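Local coordinates for protein imidazoleglycerol-phosphate dehydratase (Staphylococcus aureus subsp. aureus, PDB 2AE8) that catalyses the dehydration of imidazoleglycerol phosphate to imidazoleacetol phosphate, the sixth step of histidine biosynthesis, as a manganese-dependent enzyme, at residues Q103-M108 and R166-N171; S74-N79 and R199-A204. All coordinates share one frame; numbering follows the deposited sequence.

How the interactions relate
Both contacts lie among the helices packed between the two mixed sheets of this beta-alpha-beta sandwich, with centres about 13 Å apart. Interaction 1 pairs helix 90-111 with the end of helix 159-171; interaction 2 pairs the turn between helix 61-74 and strand 77-82 with helix 186-205. In chain order interaction 1 is nested inside the loop closed by interaction 2. The two meet directly: Leu105 packs on Leu76 and on Leu201, and SE of Met108, present as selenomethionine, lies 3.8 Å from Leu76 CD2. One continuous apolar interior therefore draws on all four long helices, and the same helices also carry the metal ligands.

Interaction 1. Residues Q103-M108 and R166-N171; sequences QLLLEM and RAVVIN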
ATOM      1  N   GLN B 103     -14.299  43.021  25.083  1.00 30.17           N
ATOM      2  CA  GLN B 103     -14.649  44.430  24.870  1.00 31.38           C
ATOM      3  C   GLN B 103     -14.061  45.330  25.969  1.00 31.35           C
ATOM      4  O   GLN B 103     -13.531  46.410  25.684  1.00 32.07           O
ATOM      5  CB  GLN B 103     -16.174  44.603  24.807  1.00 31.45           C
ATOM      6  CG  GLN B 103     -16.788  44.167  23.472  1.00 32.84           C
ATOM      7  CD  GLN B 103     -18.310  44.112  23.495  1.00 32.31           C
ATOM      8  OE1 GLN B 103     -18.940  44.109  24.556  1.00 34.77           O
ATOM      9  NE2 GLN B 103     -18.900  44.033  22.325  1.00 34.69           N
ATOM     10  N   LEU B 104     -14.139  44.876  27.216  1.00 30.89           N
ATOM     11  CA  LEU B 104     -13.564  45.635  28.333  1.00 30.44           C
ATOM     12  C   LEU B 104     -12.049  45.666  28.247  1.00 30.51           C
ATOM     13  O   LEU B 104     -11.416  46.698  28.527  1.00 29.95           O
ATOM     14  CB  LEU B 104     -14.036  45.072  29.675  1.00 30.04           C
ATOM     15  CG  LEU B 104     -15.542  45.205  29.908  1.00 29.44           C
ATOM     16  CD1 LEU B 104     -15.916  44.472  31.197  1.00 27.45           C
ATOM     17  CD2 LEU B 104     -16.013  46.691  29.929  1.00 29.99           C
ATOM     18  N   LEU B 105     -11.454  44.551  27.810  1.00 30.70           N
ATOM     19  CA  LEU B 105     -10.008  44.520  27.609  1.00 30.25           C
ATOM     20  C   LEU B 105      -9.582  45.550  26.578  1.00 29.93           C
ATOM     21  O   LEU B 105      -8.565  46.229  26.756  1.00 29.75           O
ATOM     22  CB  LEU B 105      -9.506  43.118  27.218  1.00 30.62           C
ATOM     23  CG  LEU B 105      -9.355  42.099  28.352  1.00 31.24           C
ATOM     24  CD1 LEU B 105      -8.925  40.697  27.801  1.00 29.90           C
ATOM     25  CD2 LEU B 105      -8.359  42.604  29.378  1.00 28.38           C
ATOM     26  N   LEU B 106     -10.358  45.668  25.505  1.00 30.54           N
ATOM     27  CA  LEU B 106     -10.032  46.635  24.457  1.00 30.92           C
ATOM     28  C   LEU B 106     -10.064  48.053  25.046  1.00 32.03           C
ATOM     29  O   LEU B 106      -9.144  48.837  24.828  1.00 31.35           O
ATOM     30  CB  LEU B 106     -10.974  46.511  23.257  1.00 30.92           C
ATOM     31  CG  LEU B 106     -10.701  47.482  22.096  1.00 29.09           C
ATOM     32  CD1 LEU B 106      -9.235  47.436  21.603  1.00 29.27           C
ATOM     33  CD2 LEU B 106     -11.660  47.255  20.948  1.00 31.33           C
ATOM     34  N   GLU B 107     -11.097  48.353  25.830  1.00 33.46           N
ATOM     35  CA  GLU B 107     -11.169  49.654  26.516  1.00 35.94           C
ATOM     36  C   GLU B 107      -9.941  49.905  27.364  1.00 36.41           C
ATOM     37  O   GLU B 107      -9.318  50.959  27.251  1.00 37.09           O
ATOM     38  CB  GLU B 107     -12.456  49.775  27.338  1.00 36.55           C
ATOM     39  CG  GLU B 107     -13.687  49.905  26.451  1.00 40.28           C
ATOM     40  CD  GLU B 107     -13.429  50.779  25.222  1.00 46.11           C
ATOM     41  OE1 GLU B 107     -12.975  51.940  25.392  1.00 48.05           O
ATOM     42  OE2 GLU B 107     -13.673  50.304  24.082  1.00 47.11           O
HETATM   43  N   MSE B 108      -9.544  48.903  28.146  1.00 37.36           N
HETATM   44  CA  MSE B 108      -8.320  48.966  28.945  1.00 38.83           C
HETATM   45  C   MSE B 108      -7.051  49.189  28.119  1.00 37.91           C
HETATM   46  O   MSE B 108      -6.153  49.971  28.509  1.00 37.24           O
HETATM   47  CB  MSE B 108      -8.173  47.693  29.777  1.00 38.15           C
HETATM   48  CG  MSE B 108      -6.910  47.661  30.598  1.00 39.91           C
HETATM   49 SE   MSE B 108      -6.710  46.016  31.579  1.00 45.70          SE
HETATM   50  CE  MSE B 108      -8.412  46.019  32.568  1.00 40.23           C
ATOM     51  N   ARG B 166     -12.140  32.571  21.465  0.50 26.74           N
ATOM     52  CA  ARG B 166     -12.517  33.290  20.253  0.50 27.30           C
ATOM     53  C   ARG B 166     -13.231  34.607  20.580  0.50 27.26           C
ATOM     54  O   ARG B 166     -12.919  35.640  19.998  0.50 27.10           O
ATOM     55  CB  ARG B 166     -13.379  32.404  19.337  0.50 27.37           C
ATOM     56  CG  ARG B 166     -13.835  33.079  18.040  0.50 29.51           C
ATOM     57  CD  ARG B 166     -13.553  32.239  16.785  0.50 32.09           C
ATOM     58  NE  ARG B 166     -14.387  31.042  16.679  0.50 34.61           N
ATOM     59  CZ  ARG B 166     -13.925  29.796  16.574  0.50 35.12           C
ATOM     60  NH1 ARG B 166     -14.781  28.790  16.472  0.50 38.87           N
ATOM     61  NH2 ARG B 166     -12.618  29.549  16.557  0.50 34.73           N
ATOM     62  N   ALA B 167     -14.175  34.558  21.516  1.00 27.34           N
ATOM     63  CA  ALA B 167     -14.944  35.746  21.927  1.00 27.59           C
ATOM     64  C   ALA B 167     -14.028  36.802  22.576  1.00 27.31           C
ATOM     65  O   ALA B 167     -14.089  37.975  22.225  1.00 27.46           O
ATOM     66  CB  ALA B 167     -16.088  35.355  22.878  1.00 27.43           C
ATOM     67  N   VAL B 168     -13.156  36.366  23.481  1.00 28.00           N
ATOM     68  CA  VAL B 168     -12.224  37.271  24.163  1.00 27.84           C
ATOM     69  C   VAL B 168     -11.202  37.898  23.205  1.00 27.41           C
ATOM     70  O   VAL B 168     -11.013  39.107  23.169  1.00 27.45           O
ATOM     71  CB  VAL B 168     -11.473  36.555  25.302  1.00 28.43           C
ATOM     72  CG1 VAL B 168     -10.336  37.428  25.846  1.00 28.24           C
ATOM     73  CG2 VAL B 168     -12.437  36.129  26.420  1.00 27.78           C
ATOM     74  N   VAL B 169     -10.505  37.062  22.461  1.00 26.44           N
ATOM     75  CA  VAL B 169      -9.390  37.482  21.623  1.00 25.94           C
ATOM     76  C   VAL B 169      -9.849  38.408  20.510  1.00 26.20           C
ATOM     77  O   VAL B 169      -9.207  39.426  20.215  1.00 27.09           O
ATOM     78  CB  VAL B 169      -8.670  36.220  21.017  1.00 26.28           C
ATOM     79  CG1 VAL B 169      -7.854  36.578  19.757  1.00 25.94           C
ATOM     80  CG2 VAL B 169      -7.807  35.562  22.085  1.00 25.21           C
ATOM     81  N   ILE B 170     -10.961  38.067  19.886  1.00 25.79           N
ATOM     82  CA  ILE B 170     -11.428  38.829  18.735  1.00 26.83           C
ATOM     83  C   ILE B 170     -11.943  40.207  19.189  1.00 27.06           C
ATOM     84  O   ILE B 170     -11.651  41.227  18.559  1.00 27.21           O
ATOM     85  CB  ILE B 170     -12.500  38.050  17.928  1.00 26.72           C
ATOM     86  CG1 ILE B 170     -11.892  36.742  17.311  1.00 27.79           C
ATOM     87  CG2 ILE B 170     -13.140  38.923  16.872  1.00 28.25           C
ATOM     88  CD1 ILE B 170     -10.711  36.966  16.339  1.00 28.07           C
ATOM     89  N   ASN B 171     -12.688  40.230  20.287  1.00 27.23           N
ATOM     90  CA  ASN B 171     -13.266  41.494  20.765  1.00 28.07           C
ATOM     91  C   ASN B 171     -12.261  42.391  21.480  1.00 28.12           C
ATOM     92  O   ASN B 171     -12.398  43.614  21.464  1.00 28.92           O
ATOM     93  CB  ASN B 171     -14.522  41.225  21.591  1.00 27.94           C
ATOM     94  CG  ASN B 171     -15.638  40.747  20.739  1.00 29.50           C
ATOM     95  OD1 ASN B 171     -16.242  41.525  20.001  1.00 30.85           O
ATOM     96  ND2 ASN B 171     -15.878  39.434  20.756  1.00 30.36           N
TER
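Asn171, the last residue of helix 159-171, lies against helix 90-111 at Gln103; its CB packs on the other helix while its amide turns back to its own. Asn171 CB sits 3.9 Å from Gln103 N, and the Gln103 CG methylene comes within 4.2 Å of the same Asn171 CB. From there CG turns anti to the carbonyl carbon (chi1 -70°), folding the amide back. Asn171 ND2 then gives an almost straight hydrogen bond to Ala167 O, 2.7 Å long with an N-H...O angle of 164°. The oxygen lies nearly in the amide plane of Asn171 and offers a lone pair in its carbonyl plane. Because Ala167 O also accepts the backbone N-H of Asn171, one residue closes the last turn through two donors. At the other tip Asn171 OD1 accepts a hydrogen bond from NH2 of Arg173 of a second subunit. A short, planar side chain with a donor and an acceptor suits a buried place at a helix end and a subunit interface.

Gln103 runs beside Asn171 in the same direction, yet the two amides stand nearly perpendicular and share no bond; OE1 of Gln103 makes a weak hydrogen bond with Lys34. Further along, the backbone O of Asn171 rests against Leu106 CB at 3.7 Å. Deeper inside, Leu105 CD1 reaches Val168 CG1 at 4.1 Å, an apolar contact between side chains set at a slant; leucine and valine suit this buried place, having no polar atom to satisfy.

The axes of segments 103-108 and 166-171 approach to 8.6 Å and cross at -29°, running broadly in the same direction. Strands 31-36 and 43-48 back helix 90-111 at Leu104, while Phe197 of helix 186-205 covers Val168 and Val169 on helix 159-171.

Interaction 2. Residues S74-N79 and R199-A204; sequences SGLSLN and RALGIA
Leu76 and Leu201 reach toward each other from a turn and from a helix, their side chains set roughly at right angles, so that a single methyl of each makes the contact. Leu76 CD1 stands 4.4 Å from Leu201 CD2, a loose van der Waals distance. Leu201 carries its CG anti to the backbone N (chi1 179°), which extends the side chain out from helix 186-205 until CD2 faces the turn. Leucine suits both places, since its apolar branches can fill a buried site lined by Phe70 of helix 61-74, which packs on both, and Ile47 of strand 43-48, which packs on Leu76.

Beside this pair the backbones come closer still. Ser74 O lies 3.7 Å from Gly202 CA, and the CA atoms of Ser74 and Gly202 are only 4.3 Å apart. Gly202 presents to Ser74 the side from which a side chain would otherwise project, so glycine is what lets the turn rest directly on the helix surface.

The turn itself is the connection between helix 61-74 and strand 77-82 in the beta-alpha-beta sandwich of this family. Gly75 leaves helical geometry with a positive phi of 79°, a conformation glycine adopts easily. Ser74 makes an ST turn: its OG accepts the backbone N-H of Leu76 at 3.1 Å, with an angle of 158° at the hydrogen. The same hydroxyl is also hydrogen-bonded to Phe70 O, one turn back in the helix, so a small polar side chain ties the helix end to the start of the outgoing chain although it is buried.

Arg199 leaves helix 186-205 pointing away from the turn, yet its NE is hydrogen-bonded to ND1 of His73, the residue before Ser74, and the side chain packs on Tyr118 of a neighbouring subunit.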
ATOM      1  N   SER B  74      -3.415  36.716  35.357  1.00 33.13           N
ATOM      2  CA  SER B  74      -3.329  37.954  34.571  1.00 33.38           C
ATOM      3  C   SER B  74      -3.023  39.195  35.428  1.00 34.51           C
ATOM      4  O   SER B  74      -2.577  40.214  34.902  1.00 34.53           O
ATOM      5  CB  SER B  74      -4.620  38.217  33.792  1.00 33.04           C
ATOM      6  OG  SER B  74      -5.706  38.502  34.664  1.00 31.60           O
ATOM      7  N   GLY B  75      -3.303  39.106  36.725  1.00 35.25           N
ATOM      8  CA  GLY B  75      -3.245  40.266  37.623  1.00 36.56           C
ATOM      9  C   GLY B  75      -4.463  41.178  37.540  1.00 37.26           C
ATOM     10  O   GLY B  75      -4.505  42.230  38.192  1.00 38.26           O
ATOM     11  N   LEU B  76      -5.456  40.796  36.740  1.00 37.35           N
ATOM     12  CA  LEU B  76      -6.661  41.613  36.576  1.00 37.25           C
ATOM     13  C   LEU B  76      -7.789  41.140  37.475  1.00 38.11           C
ATOM     14  O   LEU B  76      -7.996  39.938  37.638  1.00 38.15           O
ATOM     15  CB  LEU B  76      -7.131  41.622  35.118  1.00 36.96           C
ATOM     16  CG  LEU B  76      -6.074  41.934  34.050  1.00 36.30           C
ATOM     17  CD1 LEU B  76      -6.613  41.620  32.672  1.00 36.19           C
ATOM     18  CD2 LEU B  76      -5.619  43.386  34.139  1.00 37.04           C
ATOM     19  N   SER B  77      -8.535  42.089  38.038  1.00 37.87           N
ATOM     20  CA  SER B  77      -9.658  41.764  38.902  1.00 38.08           C
ATOM     21  C   SER B  77     -10.932  41.690  38.088  1.00 37.77           C
ATOM     22  O   SER B  77     -11.263  42.613  37.339  1.00 37.70           O
ATOM     23  CB  SER B  77      -9.802  42.809  40.018  1.00 38.39           C
ATOM     24  OG  SER B  77      -8.524  43.073  40.582  1.00 41.49           O
ATOM     25  N   LEU B  78     -11.641  40.585  38.236  1.00 37.55           N
ATOM     26  CA  LEU B  78     -12.905  40.396  37.561  1.00 38.53           C
ATOM     27  C   LEU B  78     -14.039  40.338  38.554  1.00 39.04           C
ATOM     28  O   LEU B  78     -13.957  39.646  39.571  1.00 39.04           O
ATOM     29  CB  LEU B  78     -12.904  39.080  36.770  1.00 38.26           C
ATOM     30  CG  LEU B  78     -12.715  39.079  35.267  1.00 38.52           C
ATOM     31  CD1 LEU B  78     -12.722  37.628  34.776  1.00 38.39           C
ATOM     32  CD2 LEU B  78     -13.814  39.877  34.577  1.00 36.62           C
ATOM     33  N   ASN B  79     -15.107  41.053  38.249  1.00 40.01           N
ATOM     34  CA  ASN B  79     -16.343  40.879  38.972  1.00 40.96           C
ATOM     35  C   ASN B  79     -17.461  40.601  38.003  1.00 41.31           C
ATOM     36  O   ASN B  79     -17.775  41.420  37.145  1.00 41.42           O
ATOM     37  CB  ASN B  79     -16.636  42.075  39.879  1.00 41.12           C
ATOM     38  CG  ASN B  79     -15.654  42.165  41.022  1.00 42.02           C
ATOM     39  OD1 ASN B  79     -15.874  41.590  42.079  1.00 43.47           O
ATOM     40  ND2 ASN B  79     -14.526  42.822  40.789  1.00 44.01           N
ATOM     41  N   ARG B 199      -1.306  34.456  31.825  1.00 29.05           N
ATOM     42  CA  ARG B 199       0.035  34.903  32.113  1.00 29.69           C
ATOM     43  C   ARG B 199       0.618  35.660  30.939  1.00 29.38           C
ATOM     44  O   ARG B 199       1.201  36.716  31.124  1.00 28.93           O
ATOM     45  CB  ARG B 199       0.937  33.741  32.499  1.00 30.05           C
ATOM     46  CG  ARG B 199       0.651  33.183  33.876  1.00 34.10           C
ATOM     47  CD  ARG B 199       1.944  32.784  34.547  1.00 38.77           C
ATOM     48  NE  ARG B 199       1.845  33.010  35.987  1.00 44.79           N
ATOM     49  CZ  ARG B 199       2.840  33.431  36.762  1.00 45.47           C
ATOM     50  NH1 ARG B 199       4.051  33.682  36.264  1.00 46.22           N
ATOM     51  NH2 ARG B 199       2.618  33.590  38.047  1.00 47.98           N
ATOM     52  N   ALA B 200       0.456  35.118  29.732  1.00 29.15           N
ATOM     53  CA  ALA B 200       0.927  35.778  28.510  1.00 28.88           C
ATOM     54  C   ALA B 200       0.271  37.147  28.341  1.00 29.28           C
ATOM     55  O   ALA B 200       0.943  38.120  27.970  1.00 29.06           O
ATOM     56  CB  ALA B 200       0.636  34.905  27.271  1.00 29.06           C
ATOM     57  N   LEU B 201      -1.038  37.206  28.564  1.00 29.28           N
ATOM     58  CA  LEU B 201      -1.769  38.471  28.522  1.00 30.35           C
ATOM     59  C   LEU B 201      -1.224  39.443  29.564  1.00 31.16           C
ATOM     60  O   LEU B 201      -0.886  40.571  29.227  1.00 31.86           O
ATOM     61  CB  LEU B 201      -3.280  38.271  28.719  1.00 29.50           C
ATOM     62  CG  LEU B 201      -4.117  39.565  28.717  1.00 30.18           C
ATOM     63  CD1 LEU B 201      -4.075  40.282  27.376  1.00 28.45           C
ATOM     64  CD2 LEU B 201      -5.549  39.301  29.148  1.00 28.95           C
ATOM     65  N   GLY B 202      -1.122  38.991  30.815  1.00 32.22           N
ATOM     66  CA  GLY B 202      -0.527  39.788  31.883  1.00 32.46           C
ATOM     67  C   GLY B 202       0.806  40.385  31.457  1.00 33.36           C
ATOM     68  O   GLY B 202       1.015  41.601  31.583  1.00 33.21           O
ATOM     69  N   ILE B 203       1.705  39.539  30.938  1.00 32.62           N
ATOM     70  CA  ILE B 203       3.034  39.984  30.488  1.00 32.81           C
ATOM     71  C   ILE B 203       2.911  41.082  29.436  1.00 33.02           C
ATOM     72  O   ILE B 203       3.587  42.103  29.524  1.00 32.78           O
ATOM     73  CB  ILE B 203       3.886  38.817  29.903  1.00 32.59           C
ATOM     74  CG1 ILE B 203       4.442  37.935  31.031  1.00 32.74           C
ATOM     75  CG2 ILE B 203       5.029  39.348  29.005  1.00 32.78           C
ATOM     76  CD1 ILE B 203       4.768  36.469  30.580  1.00 33.19           C
ATOM     77  N   ALA B 204       2.055  40.851  28.440  1.00 32.56           N
ATOM     78  CA  ALA B 204       1.855  41.791  27.342  1.00 32.65           C
ATOM     79  C   ALA B 204       1.291  43.148  27.808  1.00 32.72           C
ATOM     80  O   ALA B 204       1.608  44.179  27.225  1.00 32.37           O
ATOM     81  CB  ALA B 204       0.945  41.173  26.299  1.00 32.18           C
TER